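Local coordinates for protein CrmK (Actinoalloteichus sp. WH1-2216-6, PDB 5I1V) that is a flavin-dependent oxidase with covalently bound FAD that takes part in recycling a shunt product during caerulomycin biosynthesis, at residues S372-N385 against R396-W408. Residues are numbered along the deposited sequence; the frame is centred on the assembly and turned at random.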
loop_
_atom_site.group_PDB
_atom_site.type_symbol
_atom_site.label_atom_id
_atom_site.label_comp_id
_atom_site.label_asym_id
_atom_site.label_seq_id
_atom_site.Cartn_x
_atom_site.Cartn_y
_atom_site.Cartn_z
ATOM N N SER A 372 -11.603 6.562 14.908
ATOM C CA SER A 372 -11.036 7.314 13.765
ATOM C C SER A 372 -11.283 8.813 13.737
ATOM O O SER A 372 -10.675 9.501 12.929
ATOM C CB SER A 372 -11.515 6.738 12.459
ATOM O OG SER A 372 -11.236 5.378 12.501
ATOM N N ALA A 373 -12.141 9.340 14.599
ATOM C CA ALA A 373 -12.392 10.757 14.598
ATOM C C ALA A 373 -11.214 11.526 15.186
ATOM O O ALA A 373 -10.697 11.172 16.243
ATOM C CB ALA A 373 -13.666 11.071 15.363
ATOM N N ALA A 374 -10.804 12.591 14.505
ATOM C CA ALA A 374 -9.625 13.368 14.900
ATOM C C ALA A 374 -9.594 14.747 14.272
ATOM O O ALA A 374 -10.195 14.989 13.216
ATOM C CB ALA A 374 -8.360 12.632 14.568
ATOM N N MET A 375 -8.909 15.653 14.956
ATOM C CA MET A 375 -8.362 16.805 14.296
ATOM C C MET A 375 -6.850 16.729 14.411
ATOM O O MET A 375 -6.294 16.113 15.330
ATOM C CB MET A 375 -8.962 18.143 14.773
ATOM C CG MET A 375 -8.733 18.517 16.208
ATOM S SD MET A 375 -9.523 20.113 16.575
ATOM C CE MET A 375 -8.571 21.197 15.500
ATOM N N GLU A 376 -6.198 17.296 13.410
ATOM C CA GLU A 376 -4.752 17.277 13.319
ATOM C C GLU A 376 -4.190 18.652 13.088
ATOM O O GLU A 376 -4.766 19.459 12.357
ATOM C CB GLU A 376 -4.286 16.391 12.149
ATOM C CG GLU A 376 -4.877 15.010 12.069
ATOM C CD GLU A 376 -4.322 14.183 10.883
ATOM O OE1 GLU A 376 -3.793 14.755 9.886
ATOM O OE2 GLU A 376 -4.430 12.940 10.950
ATOM N N TYR A 377 -3.026 18.887 13.685
ATOM C CA TYR A 377 -2.252 20.092 13.461
ATOM C C TYR A 377 -0.976 19.715 12.719
ATOM O O TYR A 377 -0.191 18.924 13.190
ATOM C CB TYR A 377 -1.900 20.730 14.794
ATOM C CG TYR A 377 -3.073 21.275 15.526
ATOM C CD1 TYR A 377 -3.488 22.576 15.313
ATOM C CD2 TYR A 377 -3.750 20.517 16.458
ATOM C CE1 TYR A 377 -4.542 23.108 16.003
ATOM C CE2 TYR A 377 -4.816 21.049 17.154
ATOM C CZ TYR A 377 -5.187 22.350 16.937
ATOM O OH TYR A 377 -6.258 22.876 17.609
ATOM N N ILE A 378 -0.768 20.317 11.564
ATOM C CA ILE A 378 0.278 19.903 10.625
ATOM C C ILE A 378 1.252 21.041 10.354
ATOM O O ILE A 378 0.867 22.059 9.830
ATOM C CB ILE A 378 -0.361 19.502 9.276
ATOM C CG1 ILE A 378 -1.442 18.446 9.500
ATOM C CG2 ILE A 378 0.706 18.981 8.298
ATOM C CD1 ILE A 378 -2.491 18.346 8.422
ATOM N N ALA A 379 2.505 20.848 10.711
ATOM C CA ALA A 379 3.547 21.821 10.513
ATOM C C ALA A 379 3.654 22.133 9.008
ATOM O O ALA A 379 3.418 21.260 8.194
ATOM C CB ALA A 379 4.848 21.272 11.011
ATOM N N TYR A 380 3.897 23.401 8.687
ATOM C CA TYR A 380 3.889 23.906 7.299
ATOM C C TYR A 380 4.785 25.134 7.221
ATOM O O TYR A 380 5.579 25.367 8.138
ATOM C CB TYR A 380 2.442 24.244 6.936
ATOM C CG TYR A 380 2.089 24.447 5.489
ATOM C CD1 TYR A 380 2.279 23.456 4.524
ATOM C CD2 TYR A 380 1.546 25.636 5.085
ATOM C CE1 TYR A 380 1.918 23.685 3.208
ATOM C CE2 TYR A 380 1.157 25.870 3.786
ATOM C CZ TYR A 380 1.346 24.882 2.841
ATOM O OH TYR A 380 0.980 25.150 1.530
ATOM N N GLY A 381 4.698 25.901 6.123
ATOM C CA GLY A 381 5.498 27.096 5.982
ATOM C C GLY A 381 6.855 26.783 5.408
ATOM O O GLY A 381 6.958 26.088 4.363
ATOM N N GLY A 382 7.909 27.358 6.011
ATOM C CA GLY A 382 9.252 27.244 5.465
ATOM C C GLY A 382 9.326 27.689 4.008
ATOM O O GLY A 382 8.895 28.777 3.647
ATOM N N ARG A 383 9.893 26.823 3.187
ATOM C CA ARG A 383 10.122 27.081 1.773
ATOM C C ARG A 383 8.823 27.374 0.986
ATOM O O ARG A 383 8.836 28.088 -0.037
ATOM C CB ARG A 383 10.887 25.889 1.222
ATOM C CG ARG A 383 11.306 25.988 -0.222
ATOM C CD ARG A 383 12.352 27.045 -0.445
ATOM N NE ARG A 383 11.898 27.937 -1.509
ATOM C CZ ARG A 383 12.681 28.691 -2.284
ATOM N NH1 ARG A 383 14.011 28.664 -2.161
ATOM N NH2 ARG A 383 12.117 29.476 -3.206
ATOM N N VAL A 384 7.687 26.927 1.499
ATOM C CA VAL A 384 6.411 27.250 0.873
ATOM C C VAL A 384 6.254 28.773 0.791
ATOM O O VAL A 384 5.776 29.329 -0.219
ATOM C CB VAL A 384 5.250 26.631 1.657
ATOM C CG1 VAL A 384 3.894 27.167 1.176
ATOM C CG2 VAL A 384 5.305 25.122 1.637
ATOM N N ASN A 385 6.728 29.470 1.815
ATOM C CA ASN A 385 6.431 30.902 1.915
ATOM C C ASN A 385 7.568 31.806 1.505
ATOM O O ASN A 385 7.556 32.975 1.865
ATOM C CB ASN A 385 5.960 31.251 3.333
ATOM C CG ASN A 385 4.610 30.652 3.643
ATOM O OD1 ASN A 385 3.758 30.471 2.740
ATOM N ND2 ASN A 385 4.397 30.308 4.888
ATOM N N ARG A 396 -0.946 31.244 -0.384
ATOM C CA ARG A 396 0.166 31.018 0.496
ATOM C C ARG A 396 0.017 31.913 1.713
ATOM O O ARG A 396 -0.764 32.833 1.694
ATOM C CB ARG A 396 1.454 31.218 -0.276
ATOM C CG ARG A 396 1.740 29.973 -1.136
ATOM C CD ARG A 396 2.965 30.135 -1.948
ATOM N NE ARG A 396 2.929 29.399 -3.198
ATOM C CZ ARG A 396 3.771 28.425 -3.552
ATOM N NH1 ARG A 396 4.730 28.011 -2.752
ATOM N NH2 ARG A 396 3.664 27.894 -4.747
ATOM N N GLY A 397 0.775 31.658 2.752
ATOM C CA GLY A 397 0.682 32.511 3.933
ATOM C C GLY A 397 0.419 31.729 5.194
ATOM O O GLY A 397 0.749 32.194 6.282
ATOM N N ALA A 398 -0.174 30.547 5.071
ATOM C CA ALA A 398 -0.371 29.697 6.253
ATOM C C ALA A 398 0.963 29.270 6.854
ATOM O O ALA A 398 1.926 28.986 6.148
ATOM C CB ALA A 398 -1.226 28.488 5.910
ATOM N N SER A 399 1.005 29.229 8.170
ATOM C CA SER A 399 2.137 28.718 8.917
ATOM C C SER A 399 1.911 27.272 9.274
ATOM O O SER A 399 2.854 26.530 9.507
ATOM C CB SER A 399 2.286 29.497 10.246
ATOM O OG SER A 399 2.540 30.846 9.980
ATOM N N LEU A 400 0.638 26.899 9.348
ATOM C CA LEU A 400 0.222 25.678 9.958
ATOM C C LEU A 400 -1.112 25.255 9.310
ATOM O O LEU A 400 -1.941 26.100 9.007
ATOM C CB LEU A 400 0.074 25.905 11.469
ATOM C CG LEU A 400 0.014 24.600 12.235
ATOM C CD1 LEU A 400 0.877 24.610 13.468
ATOM C CD2 LEU A 400 -1.438 24.291 12.560
ATOM N N LYS A 401 -1.258 23.976 9.033
ATOM C CA LYS A 401 -2.475 23.429 8.490
ATOM C C LYS A 401 -3.190 22.588 9.546
ATOM O O LYS A 401 -2.548 21.997 10.443
ATOM C CB LYS A 401 -2.199 22.587 7.265
ATOM C CG LYS A 401 -1.642 23.360 6.096
ATOM C CD LYS A 401 -1.531 22.475 4.867
ATOM C CE LYS A 401 -1.747 23.249 3.580
ATOM N NZ LYS A 401 -3.177 23.554 3.398
ATOM N N THR A 402 -4.519 22.578 9.477
ATOM C CA THR A 402 -5.305 21.699 10.321
ATOM C C THR A 402 -6.312 20.960 9.427
ATOM O O THR A 402 -6.776 21.484 8.421
ATOM C CB THR A 402 -6.060 22.419 11.467
ATOM O OG1 THR A 402 -7.243 23.035 10.947
ATOM C CG2 THR A 402 -5.148 23.439 12.183
ATOM N N PHE A 403 -6.619 19.749 9.848
ATOM C CA PHE A 403 -7.359 18.771 9.102
ATOM C C PHE A 403 -8.281 18.095 10.131
ATOM O O PHE A 403 -7.882 17.907 11.281
ATOM C CB PHE A 403 -6.325 17.799 8.529
ATOM C CG PHE A 403 -6.907 16.639 7.793
ATOM C CD1 PHE A 403 -7.603 16.840 6.606
ATOM C CD2 PHE A 403 -6.747 15.356 8.257
ATOM C CE1 PHE A 403 -8.144 15.761 5.914
ATOM C CE2 PHE A 403 -7.276 14.273 7.569
ATOM C CZ PHE A 403 -7.977 14.477 6.394
ATOM N N TYR A 404 -9.510 17.781 9.719
ATOM C CA TYR A 404 -10.519 17.127 10.532
ATOM C C TYR A 404 -11.000 15.927 9.733
ATOM O O TYR A 404 -11.196 16.053 8.507
ATOM C CB TYR A 404 -11.724 18.018 10.742
ATOM C CG TYR A 404 -11.435 19.314 11.420
ATOM C CD1 TYR A 404 -10.654 20.300 10.824
ATOM C CD2 TYR A 404 -11.974 19.587 12.678
ATOM C CE1 TYR A 404 -10.419 21.514 11.463
ATOM C CE2 TYR A 404 -11.714 20.779 13.320
ATOM C CZ TYR A 404 -10.944 21.733 12.731
ATOM O OH TYR A 404 -10.769 22.930 13.406
ATOM N N MET A 405 -11.131 14.779 10.382
ATOM C CA MET A 405 -11.616 13.594 9.708
ATOM C C MET A 405 -12.436 12.675 10.643
ATOM O O MET A 405 -12.186 12.624 11.855
ATOM C CB MET A 405 -10.453 12.905 8.982
ATOM C CG MET A 405 -9.988 11.528 9.424
ATOM S SD MET A 405 -10.250 10.195 8.177
ATOM C CE MET A 405 -9.953 10.969 6.584
ATOM N N VAL A 406 -13.455 12.037 10.058
ATOM C CA VAL A 406 -14.224 10.955 10.683
ATOM C C VAL A 406 -14.301 9.902 9.605
ATOM O O VAL A 406 -14.474 10.243 8.403
ATOM C CB VAL A 406 -15.659 11.339 11.122
ATOM C CG1 VAL A 406 -15.640 12.198 12.353
ATOM C CG2 VAL A 406 -16.392 12.101 10.059
ATOM N N ALA A 407 -14.008 8.666 10.000
ATOM C CA ALA A 407 -14.078 7.488 9.115
ATOM C C ALA A 407 -14.911 6.401 9.785
ATOM O O ALA A 407 -14.787 6.156 10.986
ATOM C CB ALA A 407 -12.718 6.985 8.795
ATOM N N TRP A 408 -15.805 5.788 9.023
ATOM C CA TRP A 408 -16.671 4.746 9.570
ATOM C C TRP A 408 -17.111 3.795 8.453
ATOM O O TRP A 408 -16.797 4.012 7.261
ATOM C CB TRP A 408 -17.861 5.385 10.299
ATOM C CG TRP A 408 -18.862 6.060 9.428
ATOM C CD1 TRP A 408 -20.050 5.549 9.030
ATOM C CD2 TRP A 408 -18.769 7.356 8.833
ATOM N NE1 TRP A 408 -20.721 6.440 8.252
ATOM C CE2 TRP A 408 -19.950 7.557 8.091
ATOM C CE3 TRP A 408 -17.800 8.369 8.842
ATOM C CZ2 TRP A 408 -20.217 8.744 7.410
ATOM C CZ3 TRP A 408 -18.053 9.536 8.142
ATOM C CH2 TRP A 408 -19.247 9.721 7.445
HETATM O O HOH W 1 4.145 25.138 11.145
#
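Met375 lies alongside the Tyr404 ring, a Met-aromatic contact in the large antiparallel sheet that borders the flavin site. Six backbone hydrogen bonds join strands 374-379 and 400-408. Met375 CB sits over the ring face, 4.2 Å from the Tyr404 centroid, and chi3 of -64° brings Met375 CE within 3.7 Å of Tyr404 CZ. Ile428 of helix 414-428 packs over this pair. Next along this face, Thr402 CG2 fits against Tyr377 CD1 at 3.6 Å, and Leu400 CD2 meets the edge of that ring. On the other face, Ile378 CD1 rests on Phe403 CB. Lys401 fills the hollow over one face of the Tyr380 ring, with Lys401 CE 3.8 Å from the centroid and Ala398 O at the ring edge. Lys401 NZ forms a salt bridge with Asp346, and its side chain lies near the FAD-binding residues Tyr138 and Tyr446. Replacing Tyr380 by alanine would probably leave a gap under the Lys401 methylenes and let that part of the chain shift. Arg396 NH1 hydrogen-bonds in plane to a lone pair of Val384 O, 3.0 Å, while NH2 is held by Asp150 and Thr392. Asn385 bridges the loops: OD1 accepts from Gly397 N, and Asn385 ND2 donates to Ala398 O at 3.1 Å.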